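SusD superfamily protein (Bacteroides thetaiotaomicron, PDB 3MCX) is of unknown function but, as a zinc-binding member of the SusD family, probably captures glycans at the bacterial outer membrane. Local coordinates at residues A[43-48]-A[134-139]; A[82-87]-A[457-462]; A[242-247]-A[306-311]; A[336-341]-A[415-420]. One frame throughout, in Å; residues are numbered along the deposited sequence. Where two conformers were deposited one is given.

Contact 1: residues A[43-48]-A[134-139]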
loop_
_atom_site.group_PDB
_atom_site.type_symbol
_atom_site.label_atom_id
_atom_site.label_comp_id
_atom_site.label_asym_id
_atom_site.label_seq_id
_atom_site.Cartn_x
_atom_site.Cartn_y
_atom_site.Cartn_z
ATOM N N ASP A 43 -4.597 -8.980 -0.232
ATOM C CA ASP A 43 -5.714 -8.469 -1.050
ATOM C C ASP A 43 -6.206 -7.109 -0.592
ATOM O O ASP A 43 -5.855 -6.114 -1.237
ATOM C CB ASP A 43 -6.813 -9.533 -1.221
ATOM C CG ASP A 43 -6.977 -10.380 0.019
ATOM O OD1 ASP A 43 -7.045 -9.792 1.100
ATOM O OD2 ASP A 43 -7.076 -11.621 -0.103
ATOM N N ASN A 44 -6.997 -7.027 0.475
ATOM C CA ASN A 44 -7.672 -5.767 0.771
ATOM C C ASN A 44 -6.727 -4.567 0.903
ATOM O O ASN A 44 -6.995 -3.521 0.297
ATOM C CB ASN A 44 -8.548 -5.906 2.006
ATOM C CG ASN A 44 -9.650 -6.900 1.790
ATOM O OD1 ASN A 44 -9.413 -8.111 1.782
ATOM N ND2 ASN A 44 -10.904 -6.398 1.630
ATOM N N TYR A 45 -5.623 -4.710 1.635
ATOM C CA TYR A 45 -4.709 -3.575 1.829
ATOM C C TYR A 45 -3.772 -3.352 0.620
ATOM O O TYR A 45 -3.022 -2.362 0.578
ATOM C CB TYR A 45 -3.931 -3.696 3.127
ATOM C CG TYR A 45 -4.788 -3.515 4.368
ATOM C CD1 TYR A 45 -5.525 -4.564 4.895
ATOM C CD2 TYR A 45 -4.845 -2.292 5.008
ATOM C CE1 TYR A 45 -6.289 -4.398 6.040
ATOM C CE2 TYR A 45 -5.615 -2.130 6.164
ATOM C CZ TYR A 45 -6.313 -3.180 6.664
ATOM O OH TYR A 45 -7.061 -3.030 7.810
ATOM N N TRP A 46 -3.773 -4.304 -0.306
ATOM C CA TRP A 46 -3.006 -4.181 -1.541
ATOM C C TRP A 46 -3.786 -3.321 -2.521
ATOM O O TRP A 46 -3.289 -2.285 -2.986
ATOM C CB TRP A 46 -2.683 -5.579 -2.075
ATOM C CG TRP A 46 -1.691 -5.637 -3.190
ATOM C CD1 TRP A 46 -1.338 -4.642 -4.043
ATOM C CD2 TRP A 46 -0.972 -6.814 -3.596
ATOM N NE1 TRP A 46 -0.397 -5.139 -4.958
ATOM C CE2 TRP A 46 -0.182 -6.469 -4.697
ATOM C CE3 TRP A 46 -0.924 -8.144 -3.124
ATOM C CZ2 TRP A 46 0.666 -7.393 -5.331
ATOM C CZ3 TRP A 46 -0.084 -9.058 -3.758
ATOM C CH2 TRP A 46 0.690 -8.682 -4.848
ATOM N N TYR A 47 -5.013 -3.709 -2.833
ATOM C CA TYR A 47 -5.739 -3.019 -3.896
ATOM C C TYR A 47 -6.637 -1.879 -3.459
ATOM O O TYR A 47 -7.107 -1.102 -4.301
ATOM C CB TYR A 47 -6.470 -4.003 -4.816
ATOM C CG TYR A 47 -7.459 -4.936 -4.157
ATOM C CD1 TYR A 47 -8.575 -4.451 -3.465
ATOM C CD2 TYR A 47 -7.367 -6.302 -4.316
ATOM C CE1 TYR A 47 -9.517 -5.333 -2.877
ATOM C CE2 TYR A 47 -8.273 -7.178 -3.762
ATOM C CZ TYR A 47 -9.348 -6.686 -3.033
ATOM O OH TYR A 47 -10.265 -7.569 -2.469
ATOM N N TYR A 48 -6.868 -1.697 -2.140
ATOM C CA TYR A 48 -7.686 -0.569 -1.666
ATOM C C TYR A 48 -7.215 0.771 -2.208
ATOM O O TYR A 48 -8.024 1.522 -2.774
ATOM C CB TYR A 48 -7.734 -0.554 -0.141
ATOM C CG TYR A 48 -8.529 0.592 0.466
ATOM C CD1 TYR A 48 -9.902 0.568 0.518
ATOM C CD2 TYR A 48 -7.885 1.728 0.970
ATOM C CE1 TYR A 48 -10.622 1.605 1.093
ATOM C CE2 TYR A 48 -8.600 2.778 1.532
ATOM C CZ TYR A 48 -9.968 2.703 1.576
ATOM O OH TYR A 48 -10.702 3.718 2.128
ATOM N N PHE A 134 -0.760 2.174 11.173
ATOM C CA PHE A 134 -0.845 3.104 10.044
ATOM C C PHE A 134 -1.904 2.648 9.038
ATOM O O PHE A 134 -2.735 3.435 8.586
ATOM C CB PHE A 134 0.539 3.219 9.384
ATOM C CG PHE A 134 0.597 4.098 8.164
ATOM C CD1 PHE A 134 0.323 5.439 8.242
ATOM C CD2 PHE A 134 0.981 3.580 6.945
ATOM C CE1 PHE A 134 0.442 6.251 7.128
ATOM C CE2 PHE A 134 1.076 4.391 5.823
ATOM C CZ PHE A 134 0.828 5.714 5.920
ATOM N N ASN A 135 -1.854 1.367 8.671
ATOM C CA ASN A 135 -2.819 0.799 7.728
ATOM C C ASN A 135 -4.249 0.940 8.203
ATOM O O ASN A 135 -5.138 1.329 7.437
ATOM C CB ASN A 135 -2.458 -0.656 7.446
ATOM C CG ASN A 135 -1.200 -0.782 6.580
ATOM O OD1 ASN A 135 -0.968 0.040 5.681
ATOM N ND2 ASN A 135 -0.399 -1.825 6.827
ATOM N N LEU A 136 -4.506 0.635 9.482
ATOM C CA LEU A 136 -5.852 0.821 10.018
ATOM C C LEU A 136 -6.289 2.298 9.992
ATOM O O LEU A 136 -7.420 2.616 9.679
ATOM C CB LEU A 136 -5.949 0.294 11.443
ATOM C CG LEU A 136 -5.959 -1.234 11.557
ATOM C CD1 LEU A 136 -5.506 -1.648 12.941
ATOM C CD2 LEU A 136 -7.346 -1.777 11.232
ATOM N N THR A 137 -5.371 3.178 10.378
ATOM C CA THR A 137 -5.680 4.570 10.534
ATOM C C THR A 137 -6.047 5.179 9.175
ATOM O O THR A 137 -6.939 6.023 9.086
ATOM C CB THR A 137 -4.516 5.334 11.214
ATOM O OG1 THR A 137 -4.251 4.746 12.488
ATOM C CG2 THR A 137 -4.849 6.810 11.378
ATOM N N ARG A 138 -5.345 4.785 8.128
ATOM C CA ARG A 138 -5.569 5.402 6.839
ATOM C C ARG A 138 -6.821 4.843 6.159
ATOM O O ARG A 138 -7.389 5.556 5.344
ATOM C CB ARG A 138 -4.301 5.303 5.974
ATOM C CG ARG A 138 -4.000 3.963 5.484
ATOM C CD ARG A 138 -2.512 3.808 5.080
ATOM N NE ARG A 138 -1.914 4.828 4.237
ATOM C CZ ARG A 138 -1.053 4.603 3.212
ATOM N NH1 ARG A 138 -0.761 3.376 2.799
ATOM N NH2 ARG A 138 -0.462 5.604 2.619
ATOM N N LEU A 139 -7.294 3.644 6.540
ATOM C CA LEU A 139 -8.570 3.122 6.025
ATOM C C LEU A 139 -9.750 3.684 6.785
ATOM O O LEU A 139 -10.764 4.028 6.170
ATOM C CB LEU A 139 -8.623 1.586 6.122
ATOM C CG LEU A 139 -8.293 0.880 4.811
ATOM C CD1 LEU A 139 -6.834 1.113 4.345
ATOM C CD2 LEU A 139 -8.636 -0.620 4.936
HETATM O O HOH W 1 -9.451 5.632 3.465
#

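Contact 2: residues A[82-87]-A[457-462]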
loop_
_atom_site.group_PDB
_atom_site.type_symbol
_atom_site.label_atom_id
_atom_site.label_comp_id
_atom_site.label_asym_id
_atom_site.label_seq_id
_atom_site.Cartn_x
_atom_site.Cartn_y
_atom_site.Cartn_z
ATOM N N LEU A 82 -16.216 -9.330 4.236
ATOM C CA LEU A 82 -15.037 -9.360 3.415
ATOM C C LEU A 82 -14.240 -8.071 3.461
ATOM O O LEU A 82 -13.001 -8.086 3.482
ATOM C CB LEU A 82 -15.400 -9.710 1.976
ATOM C CG LEU A 82 -14.240 -9.977 1.031
ATOM C CD1 LEU A 82 -13.660 -11.371 1.251
ATOM C CD2 LEU A 82 -14.655 -9.809 -0.457
ATOM N N ASN A 83 -14.947 -6.944 3.463
ATOM C CA ASN A 83 -14.293 -5.673 3.226
ATOM C C ASN A 83 -14.102 -4.781 4.419
ATOM O O ASN A 83 -13.354 -3.811 4.338
ATOM C CB ASN A 83 -15.081 -4.947 2.149
ATOM C CG ASN A 83 -15.072 -5.708 0.834
ATOM O OD1 ASN A 83 -14.008 -6.160 0.418
ATOM N ND2 ASN A 83 -16.224 -5.852 0.189
ATOM N N ILE A 84 -14.758 -5.094 5.520
ATOM C CA ILE A 84 -14.675 -4.278 6.739
ATOM C C ILE A 84 -14.308 -5.119 7.952
ATOM O O ILE A 84 -13.283 -4.845 8.595
ATOM C CB ILE A 84 -15.984 -3.515 6.968
ATOM C CG1 ILE A 84 -16.255 -2.488 5.852
ATOM C CG2 ILE A 84 -16.016 -2.821 8.346
ATOM C CD1 ILE A 84 -15.226 -1.351 5.738
ATOM N N VAL A 85 -15.083 -6.148 8.254
ATOM C CA VAL A 85 -14.820 -6.936 9.455
ATOM C C VAL A 85 -13.463 -7.641 9.355
ATOM O O VAL A 85 -12.640 -7.569 10.259
ATOM C CB VAL A 85 -15.928 -7.972 9.706
ATOM C CG1 VAL A 85 -15.662 -8.798 10.962
ATOM C CG2 VAL A 85 -17.295 -7.282 9.868
ATOM N N LEU A 86 -13.218 -8.355 8.254
ATOM C CA LEU A 86 -11.972 -9.109 8.152
ATOM C C LEU A 86 -10.732 -8.192 8.109
ATOM O O LEU A 86 -9.760 -8.465 8.822
ATOM C CB LEU A 86 -12.050 -10.063 6.934
ATOM C CG LEU A 86 -12.850 -11.334 7.183
ATOM C CD1 LEU A 86 -12.986 -12.098 5.870
ATOM C CD2 LEU A 86 -12.201 -12.222 8.280
ATOM N N PRO A 87 -10.732 -7.124 7.290
ATOM C CA PRO A 87 -9.533 -6.273 7.298
ATOM C C PRO A 87 -9.225 -5.609 8.624
ATOM O O PRO A 87 -8.062 -5.464 8.963
ATOM C CB PRO A 87 -9.803 -5.273 6.162
ATOM C CG PRO A 87 -10.775 -6.023 5.236
ATOM C CD PRO A 87 -11.642 -6.784 6.178
ATOM N N ILE A 457 -14.630 8.705 2.656
ATOM C CA ILE A 457 -13.231 8.318 2.621
ATOM C C ILE A 457 -12.874 7.442 3.804
ATOM O O ILE A 457 -12.098 6.504 3.642
ATOM C CB ILE A 457 -12.279 9.523 2.582
ATOM C CG1 ILE A 457 -12.228 10.096 1.158
ATOM C CG2 ILE A 457 -10.870 9.149 3.115
ATOM C CD1 ILE A 457 -11.963 11.585 1.154
ATOM N N ALA A 458 -13.396 7.762 4.998
ATOM C CA ALA A 458 -13.192 6.938 6.181
ATOM C C ALA A 458 -14.179 5.771 6.111
ATOM O O ALA A 458 -15.398 5.977 6.165
ATOM C CB ALA A 458 -13.373 7.759 7.447
ATOM N N LEU A 459 -13.614 4.576 6.003
ATOM C CA LEU A 459 -14.444 3.367 5.976
ATOM C C LEU A 459 -15.226 3.244 7.253
ATOM O O LEU A 459 -14.785 3.689 8.309
ATOM C CB LEU A 459 -13.581 2.123 5.783
ATOM C CG LEU A 459 -12.886 1.990 4.429
ATOM C CD1 LEU A 459 -12.057 0.732 4.421
ATOM C CD2 LEU A 459 -13.900 1.933 3.303
ATOM N N PRO A 460 -16.398 2.610 7.205
ATOM C CA PRO A 460 -17.109 2.386 8.443
ATOM C C PRO A 460 -16.366 1.432 9.373
ATOM O O PRO A 460 -15.809 0.457 8.921
ATOM C CB PRO A 460 -18.449 1.778 8.004
ATOM C CG PRO A 460 -18.112 1.146 6.720
ATOM C CD PRO A 460 -17.037 1.940 6.063
ATOM N N ILE A 461 -16.393 1.760 10.648
ATOM C CA ILE A 461 -15.923 0.880 11.694
ATOM C C ILE A 461 -16.838 -0.369 11.640
ATOM O O ILE A 461 -18.027 -0.246 11.458
ATOM C CB ILE A 461 -16.061 1.563 13.060
ATOM C CG1 ILE A 461 -15.281 2.910 13.127
ATOM C CG2 ILE A 461 -15.655 0.612 14.245
ATOM C CD1 ILE A 461 -13.813 2.832 12.819
ATOM N N PRO A 462 -16.275 -1.574 11.814
ATOM C CA PRO A 462 -17.120 -2.766 11.738
ATOM C C PRO A 462 -18.283 -2.692 12.697
ATOM O O PRO A 462 -18.144 -2.300 13.867
ATOM C CB PRO A 462 -16.160 -3.911 12.126
ATOM C CG PRO A 462 -14.810 -3.419 11.839
ATOM C CD PRO A 462 -14.844 -1.900 11.936
#

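Contact 3: residues A[242-247]-A[306-311]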
loop_
_atom_site.group_PDB
_atom_site.type_symbol
_atom_site.label_atom_id
_atom_site.label_comp_id
_atom_site.label_asym_id
_atom_site.label_seq_id
_atom_site.Cartn_x
_atom_site.Cartn_y
_atom_site.Cartn_z
ATOM N N GLU A 242 15.643 -0.817 -19.790
ATOM C CA GLU A 242 15.856 -2.112 -20.433
ATOM C C GLU A 242 15.353 -3.263 -19.560
ATOM O O GLU A 242 14.762 -4.210 -20.063
ATOM C CB GLU A 242 17.336 -2.279 -20.764
ATOM C CG GLU A 242 17.790 -1.346 -21.867
ATOM C CD GLU A 242 18.177 0.105 -21.436
ATOM O OE1 GLU A 242 18.129 0.535 -20.226
ATOM O OE2 GLU A 242 18.569 0.831 -22.402
ATOM N N GLU A 243 15.574 -3.163 -18.254
ATOM C CA GLU A 243 15.210 -4.167 -17.220
ATOM C C GLU A 243 13.724 -4.194 -16.911
ATOM O O GLU A 243 13.153 -5.211 -16.470
ATOM C CB GLU A 243 15.931 -3.846 -15.870
ATOM C CG GLU A 243 17.438 -4.154 -15.840
ATOM C CD GLU A 243 18.228 -3.494 -14.683
ATOM O OE1 GLU A 243 17.757 -2.527 -14.037
ATOM O OE2 GLU A 243 19.378 -3.933 -14.447
ATOM N N TYR A 244 13.099 -3.015 -17.007
ATOM C CA TYR A 244 11.797 -2.792 -16.402
ATOM C C TYR A 244 10.730 -3.818 -16.770
ATOM O O TYR A 244 10.001 -4.241 -15.904
ATOM C CB TYR A 244 11.278 -1.394 -16.714
ATOM C CG TYR A 244 10.181 -0.900 -15.768
ATOM C CD1 TYR A 244 10.508 -0.263 -14.577
ATOM C CD2 TYR A 244 8.840 -1.029 -16.085
ATOM C CE1 TYR A 244 9.544 0.225 -13.743
ATOM C CE2 TYR A 244 7.862 -0.545 -15.250
ATOM C CZ TYR A 244 8.197 0.097 -14.078
ATOM O OH TYR A 244 7.175 0.590 -13.288
ATOM N N PRO A 245 10.634 -4.217 -18.039
ATOM C CA PRO A 245 9.554 -5.183 -18.345
ATOM C C PRO A 245 9.712 -6.562 -17.682
ATOM O O PRO A 245 8.698 -7.247 -17.441
ATOM C CB PRO A 245 9.621 -5.332 -19.877
ATOM C CG PRO A 245 10.365 -4.092 -20.349
ATOM C CD PRO A 245 11.335 -3.746 -19.253
ATOM N N ASN A 246 10.951 -6.922 -17.338
ATOM C CA ASN A 246 11.312 -8.276 -16.919
ATOM C C ASN A 246 11.322 -8.507 -15.414
ATOM O O ASN A 246 11.361 -9.650 -14.963
ATOM C CB ASN A 246 12.714 -8.607 -17.443
ATOM C CG ASN A 246 12.861 -8.380 -18.943
ATOM O OD1 ASN A 246 13.890 -7.862 -19.394
ATOM N ND2 ASN A 246 11.843 -8.755 -19.710
ATOM N N VAL A 247 11.328 -7.450 -14.627
ATOM C CA VAL A 247 11.442 -7.616 -13.166
ATOM C C VAL A 247 10.136 -8.113 -12.489
ATOM O O VAL A 247 10.170 -8.762 -11.444
ATOM C CB VAL A 247 11.951 -6.305 -12.507
ATOM C CG1 VAL A 247 13.363 -5.967 -13.057
ATOM C CG2 VAL A 247 10.948 -5.149 -12.662
ATOM N N LYS A 306 6.573 6.648 -25.660
ATOM C CA LYS A 306 7.890 6.020 -25.455
ATOM C C LYS A 306 8.059 5.450 -24.037
ATOM O O LYS A 306 9.127 4.939 -23.683
ATOM C CB LYS A 306 9.010 7.056 -25.691
ATOM C CG LYS A 306 8.968 7.757 -27.053
ATOM C CD LYS A 306 9.071 6.796 -28.169
ATOM C CE LYS A 306 9.261 7.555 -29.484
ATOM N NZ LYS A 306 9.325 6.634 -30.646
ATOM N N ASP A 307 7.022 5.561 -23.222
ATOM C CA ASP A 307 7.063 5.142 -21.839
ATOM C C ASP A 307 7.177 3.595 -21.763
ATOM O O ASP A 307 6.356 2.867 -22.323
ATOM C CB ASP A 307 5.802 5.633 -21.140
ATOM C CG ASP A 307 5.898 5.576 -19.645
ATOM O OD1 ASP A 307 6.324 4.536 -19.061
ATOM O OD2 ASP A 307 5.476 6.568 -18.990
ATOM N N VAL A 308 8.189 3.097 -21.064
ATOM C CA VAL A 308 8.356 1.641 -20.920
ATOM C C VAL A 308 7.164 0.987 -20.211
ATOM O O VAL A 308 6.914 -0.197 -20.428
ATOM C CB VAL A 308 9.661 1.311 -20.155
ATOM C CG1 VAL A 308 9.583 1.683 -18.696
ATOM C CG2 VAL A 308 10.069 -0.198 -20.360
ATOM N N ARG A 309 6.422 1.731 -19.390
ATOM C CA ARG A 309 5.322 1.159 -18.598
ATOM C C ARG A 309 4.126 0.705 -19.458
ATOM O O ARG A 309 3.257 -0.016 -18.957
ATOM C CB ARG A 309 4.940 2.144 -17.480
ATOM C CG ARG A 309 6.053 2.224 -16.455
ATOM C CD ARG A 309 5.991 3.434 -15.550
ATOM N NE ARG A 309 6.217 4.681 -16.276
ATOM C CZ ARG A 309 6.574 5.826 -15.709
ATOM N NH1 ARG A 309 6.824 5.901 -14.404
ATOM N NH2 ARG A 309 6.671 6.909 -16.443
ATOM N N HIS A 310 4.124 1.063 -20.738
ATOM C CA HIS A 310 3.161 0.459 -21.658
ATOM C C HIS A 310 3.293 -1.052 -21.691
ATOM O O HIS A 310 2.325 -1.733 -22.001
ATOM C CB HIS A 310 3.291 0.998 -23.077
ATOM C CG HIS A 310 2.852 2.412 -23.205
ATOM N ND1 HIS A 310 1.528 2.791 -23.199
ATOM C CD2 HIS A 310 3.573 3.552 -23.327
ATOM C CE1 HIS A 310 1.457 4.115 -23.283
ATOM N NE2 HIS A 310 2.685 4.600 -23.381
ATOM N N CYS A 311 4.454 -1.585 -21.342
ATOM C CA CYS A 311 4.664 -3.036 -21.314
ATOM C C CYS A 311 3.784 -3.755 -20.306
ATOM O O CYS A 311 3.630 -4.954 -20.377
ATOM C CB CYS A 311 6.137 -3.362 -20.980
ATOM S SG CYS A 311 6.699 -3.113 -19.260
#

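Contact 4: residues A[336-341]-A[415-420]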
loop_
_atom_site.group_PDB
_atom_site.type_symbol
_atom_site.label_atom_id
_atom_site.label_comp_id
_atom_site.label_asym_id
_atom_site.label_seq_id
_atom_site.Cartn_x
_atom_site.Cartn_y
_atom_site.Cartn_z
ATOM N N ALA A 336 -0.250 -6.043 -15.769
ATOM C CA ALA A 336 0.584 -7.261 -15.756
ATOM C C ALA A 336 1.748 -7.186 -14.742
ATOM O O ALA A 336 2.760 -7.837 -14.926
ATOM C CB ALA A 336 1.107 -7.561 -17.164
ATOM N N LYS A 337 1.617 -6.387 -13.696
ATOM C CA LYS A 337 2.666 -6.259 -12.694
ATOM C C LYS A 337 2.893 -7.512 -11.837
ATOM O O LYS A 337 3.970 -7.668 -11.311
ATOM C CB LYS A 337 2.413 -5.088 -11.747
ATOM C CG LYS A 337 2.854 -3.787 -12.290
ATOM C CD LYS A 337 2.826 -2.707 -11.217
ATOM C CE LYS A 337 3.396 -1.456 -11.824
ATOM N NZ LYS A 337 3.284 -0.275 -10.967
ATOM N N PHE A 338 1.883 -8.372 -11.678
ATOM C CA PHE A 338 1.976 -9.489 -10.727
ATOM C C PHE A 338 1.654 -10.818 -11.411
ATOM O O PHE A 338 0.690 -11.514 -11.065
ATOM C CB PHE A 338 1.032 -9.219 -9.542
ATOM C CG PHE A 338 1.126 -7.815 -9.022
ATOM C CD1 PHE A 338 2.335 -7.324 -8.550
ATOM C CD2 PHE A 338 0.026 -6.938 -9.094
ATOM C CE1 PHE A 338 2.443 -5.980 -8.096
ATOM C CE2 PHE A 338 0.136 -5.594 -8.643
ATOM C CZ PHE A 338 1.361 -5.131 -8.150
ATOM N N PRO A 339 2.495 -11.234 -12.381
ATOM C CA PRO A 339 2.171 -12.431 -13.177
ATOM C C PRO A 339 2.594 -13.749 -12.509
ATOM O O PRO A 339 2.340 -14.823 -13.064
ATOM C CB PRO A 339 2.982 -12.199 -14.421
ATOM C CG PRO A 339 4.270 -11.551 -13.876
ATOM C CD PRO A 339 3.755 -10.608 -12.839
ATOM N N GLY A 340 3.264 -13.679 -11.350
ATOM C CA GLY A 340 3.792 -14.881 -10.699
ATOM C C GLY A 340 5.235 -15.146 -11.078
ATOM O O GLY A 340 5.752 -14.580 -12.052
ATOM N N LYS A 341 5.886 -16.035 -10.331
ATOM C CA LYS A 341 7.343 -16.316 -10.513
ATOM C C LYS A 341 7.701 -16.970 -11.827
ATOM O O LYS A 341 8.859 -16.896 -12.280
ATOM C CB LYS A 341 7.871 -17.226 -9.408
ATOM C CG LYS A 341 7.528 -16.820 -8.008
ATOM C CD LYS A 341 8.421 -17.482 -7.008
ATOM C CE LYS A 341 7.935 -17.491 -5.597
ATOM N NZ LYS A 341 7.507 -16.190 -5.071
ATOM N N VAL A 415 0.996 2.439 -10.082
ATOM C CA VAL A 415 -0.298 1.811 -10.359
ATOM C C VAL A 415 -0.288 0.357 -9.872
ATOM O O VAL A 415 0.636 -0.385 -10.132
ATOM C CB VAL A 415 -0.653 1.882 -11.873
ATOM C CG1 VAL A 415 0.354 1.090 -12.753
ATOM C CG2 VAL A 415 -2.097 1.404 -12.099
ATOM N N GLY A 416 -1.297 -0.037 -9.121
ATOM C CA GLY A 416 -1.376 -1.423 -8.646
ATOM C C GLY A 416 -0.661 -1.691 -7.333
ATOM O O GLY A 416 -0.759 -2.783 -6.796
ATOM N N GLU A 417 0.001 -0.689 -6.771
ATOM C CA GLU A 417 0.833 -0.868 -5.588
ATOM C C GLU A 417 0.275 -0.213 -4.312
ATOM O O GLU A 417 0.960 -0.149 -3.271
ATOM C CB GLU A 417 2.285 -0.467 -5.905
ATOM C CG GLU A 417 2.900 -1.382 -6.964
ATOM C CD GLU A 417 4.294 -0.958 -7.380
ATOM O OE1 GLU A 417 5.260 -1.277 -6.666
ATOM O OE2 GLU A 417 4.391 -0.270 -8.398
ATOM N N GLY A 418 -0.988 0.162 -4.369
ATOM C CA GLY A 418 -1.742 0.457 -3.159
ATOM C C GLY A 418 -1.620 1.835 -2.560
ATOM O O GLY A 418 -2.124 2.047 -1.473
ATOM N N GLU A 419 -1.005 2.793 -3.267
ATOM C CA GLU A 419 -0.724 4.110 -2.683
ATOM C C GLU A 419 -1.401 5.294 -3.360
ATOM O O GLU A 419 -1.539 6.338 -2.730
ATOM C CB GLU A 419 0.768 4.394 -2.633
ATOM C CG GLU A 419 1.508 3.539 -1.636
ATOM C CD GLU A 419 1.064 3.765 -0.238
ATOM O OE1 GLU A 419 0.888 4.949 0.144
ATOM O OE2 GLU A 419 0.824 2.794 0.496
ATOM N N VAL A 420 -1.755 5.196 -4.637
ATOM C CA VAL A 420 -2.214 6.373 -5.369
ATOM C C VAL A 420 -3.391 7.122 -4.742
ATOM O O VAL A 420 -3.431 8.355 -4.794
ATOM C CB VAL A 420 -2.438 6.026 -6.870
ATOM C CG1 VAL A 420 -3.361 7.011 -7.591
ATOM C CG2 VAL A 420 -1.072 5.909 -7.539
#

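Contact 1: residues A[43-48]-A[134-139]
Tyr-48 OH and the carbonyl O of Arg-138 are bridged by a water. Its oxygen lies 2.6 Å from Tyr-48 OH, in the plane of the ring, and is hydrogen-bonded to Arg-138 O at 2.8 Å. The contact is helix-on-helix packing inside the largely helical SusD-family fold. Its segments lie on helices 44-51 and 115-140. The axes of 44-48 and 134-139 approach to 11.8 Å and make an angle of 49°. Two tyrosines and a leucine fill this wide spacing. Leu-139 forks between the rings. Its CG sits over one face of Tyr-48, a CH-pi contact 4.0 Å from the ring centroid. Leu-139 CD1 meets Tyr-48 CD2 at 3.6 Å, and Leu-139 CD2 meets Tyr-45 CE2, also at 3.6 Å. The first torsion of Leu-139 is -99°, off the staggered values, and this sends the two methyls to different rings. Tyr-45 CE2 also rests against Asn-135 CB, 3.7 Å away. The polar ends of this pair look elsewhere: Asn-135 ND2 is hydrogen-bonded to Tyr-41 OH and Tyr-40 OH, and Tyr-45 OH to Pro-87 O. Beside that hydroxyl, Leu-136 CD2 packs 3.7 Å from Tyr-45 OH.

Contact 2: residues A[82-87]-A[457-462]
A run with polyproline II-like backbone angles, Leu-459 to Pro-462, passes across Ile-84 near the start of helix 81-106. The helix is irregular here. It has a wider pi-type turn at 82-85 and a kink at Pro-87, whose nitrogen makes no bond to the turn before. The run leads straight into helix 463-468, with Pro-462 in the N-cap position. No hydrogen bond joins the two segments, and the contact is apolar packing. Ile-84 carries most of it, with its two branches sent to different parts of the run. CG1 stands beside the backbone N (chi1 -65°) and carries CD1 to the earlier residues. There CD1 meets Leu-459 CB at 3.8 Å and Pro-460 CD, also at 3.8 Å. The side chains of Ile-84 and Pro-460 cross at about a right angle. CG2 serves the later residues, lying 3.6 Å from Pro-462 CA and 3.7 Å from Pro-462 CG. It also packs closely on a carbonyl, with Ile-84 CG2 only 3.3 Å from Pro-460 O. An alanine here would lose both branches and is likely to open a gap between the helix and Leu-459, Pro-460 and Pro-462. Phe-140 and Val-76 also pack on Ile-84. Ile-461 points away from the helix segment, and its side chain touches Phe-140 and Trp-88. The nearest CA pair is Val-85 and Pro-462, 5.3 Å apart, and there Val-85 CG2 meets Pro-462 CB more loosely, at 4.2 Å.

Contact 3: residues A[242-247]-A[306-311]
Segment 306-311 packs on Tyr-244 and Pro-245 through Val-308, Arg-309 and Cys-311. Asp-307 comes before them and sets the arginine. Its OD1 accepts the backbone N of Arg-309 at 2.8 Å, an Asx turn that leads into the 3-10 segment. Its carboxylate also grips the guanidinium at the edge, in plane. Asp-307 OD1 takes Arg-309 NE at 2.8 Å on its syn lone pair, while Arg-309 NH2 reaches Asp-307 OD2, also at 2.8 Å. The salt bridge is thus side-on. Val-308 touches 242-247 with both methyls. CG1 lies between the backbone N and the carbonyl carbon (chi1 70°) and meets Tyr-244 CD2 at 3.8 Å. CG2 takes the position anti to the N and packs on Pro-245 CG at 3.9 Å. The contact joins two loops of the SusD-family fold next to helix 403-414. Arg-309 follows, its CG 3.5 Å from Tyr-244 CE2. The guanidinium plane is turned 86° from the ring. Glu-413 of that helix binds both Tyr-244 OH and Arg-309 NH1, and Glu-409 pairs with NH2. Cys-311 has two conformers, so its contacts are less certain. In one of them SG lies 3.6 Å from Pro-245 CA and stands at the edge of the Tyr-244 ring, near its plane, 4.4 Å from Tyr-244 CD2.

Contact 4: residues A[336-341]-A[415-420]
Lys-337 sets CG beside its backbone N (chi1 -83°) and then runs fully extended, which carries NZ across to 415-420. There NZ gives a hydrogen bond to Val-415 O at 2.8 Å. The bond lies in the carbonyl plane, on a lone pair, with a C=O...N angle of 140°. NZ also forms a salt bridge with Glu-417 OE2 at 2.8 Å, meeting the anti side of the carboxylate and somewhat out of its plane. A third acceptor is Glu-413 O, at the end of helix 403-414. The ammonium group therefore sits where that helix runs into the glycine-containing turn before helix 420-426. A positive charge there would probably be favoured by the helix end. A methionine in its place would probably leave Val-415 O, Glu-413 O and Glu-417 OE2 without their shared donor. Glu-417 keeps a second partner, Arg-355, on OE1. Lys-337 CB covers one face of the Phe-338 ring, 3.6 Å above its centre. The rim of that ring approaches the turn. Gly-416 O lies at the ring edge, near its plane, 3.4 Å from Phe-338 CZ. Gly-416 has a positive phi of 88°, and a CB on it would lie 3.5 Å from Phe-338 CE2.

Overall arrangement
From the N terminus, contact 1 opens first, at helix 44-51, and closes on the end of helix 115-140. Contact 2 opens inside that loop, at helix 81-106, and closes near the C terminus at 457-462. Contacts 1 and 2 cross. They touch, through Tyr-45 with Pro-87 and Leu-139 with Leu-459. Contacts 3 and 4 follow one another in series, both nested within the long loop of contact 2. Contact 4 meets contact 1 through the Arg-138 to Glu-419 salt bridge and through Trp-46 against Phe-338. Contact 3 lies across the chain's centre from contact 2, their centres about 35 Å apart. Contact 1 ties two helices, contact 2 a helix and a late loop, contacts 3 and 4 pairs of loops.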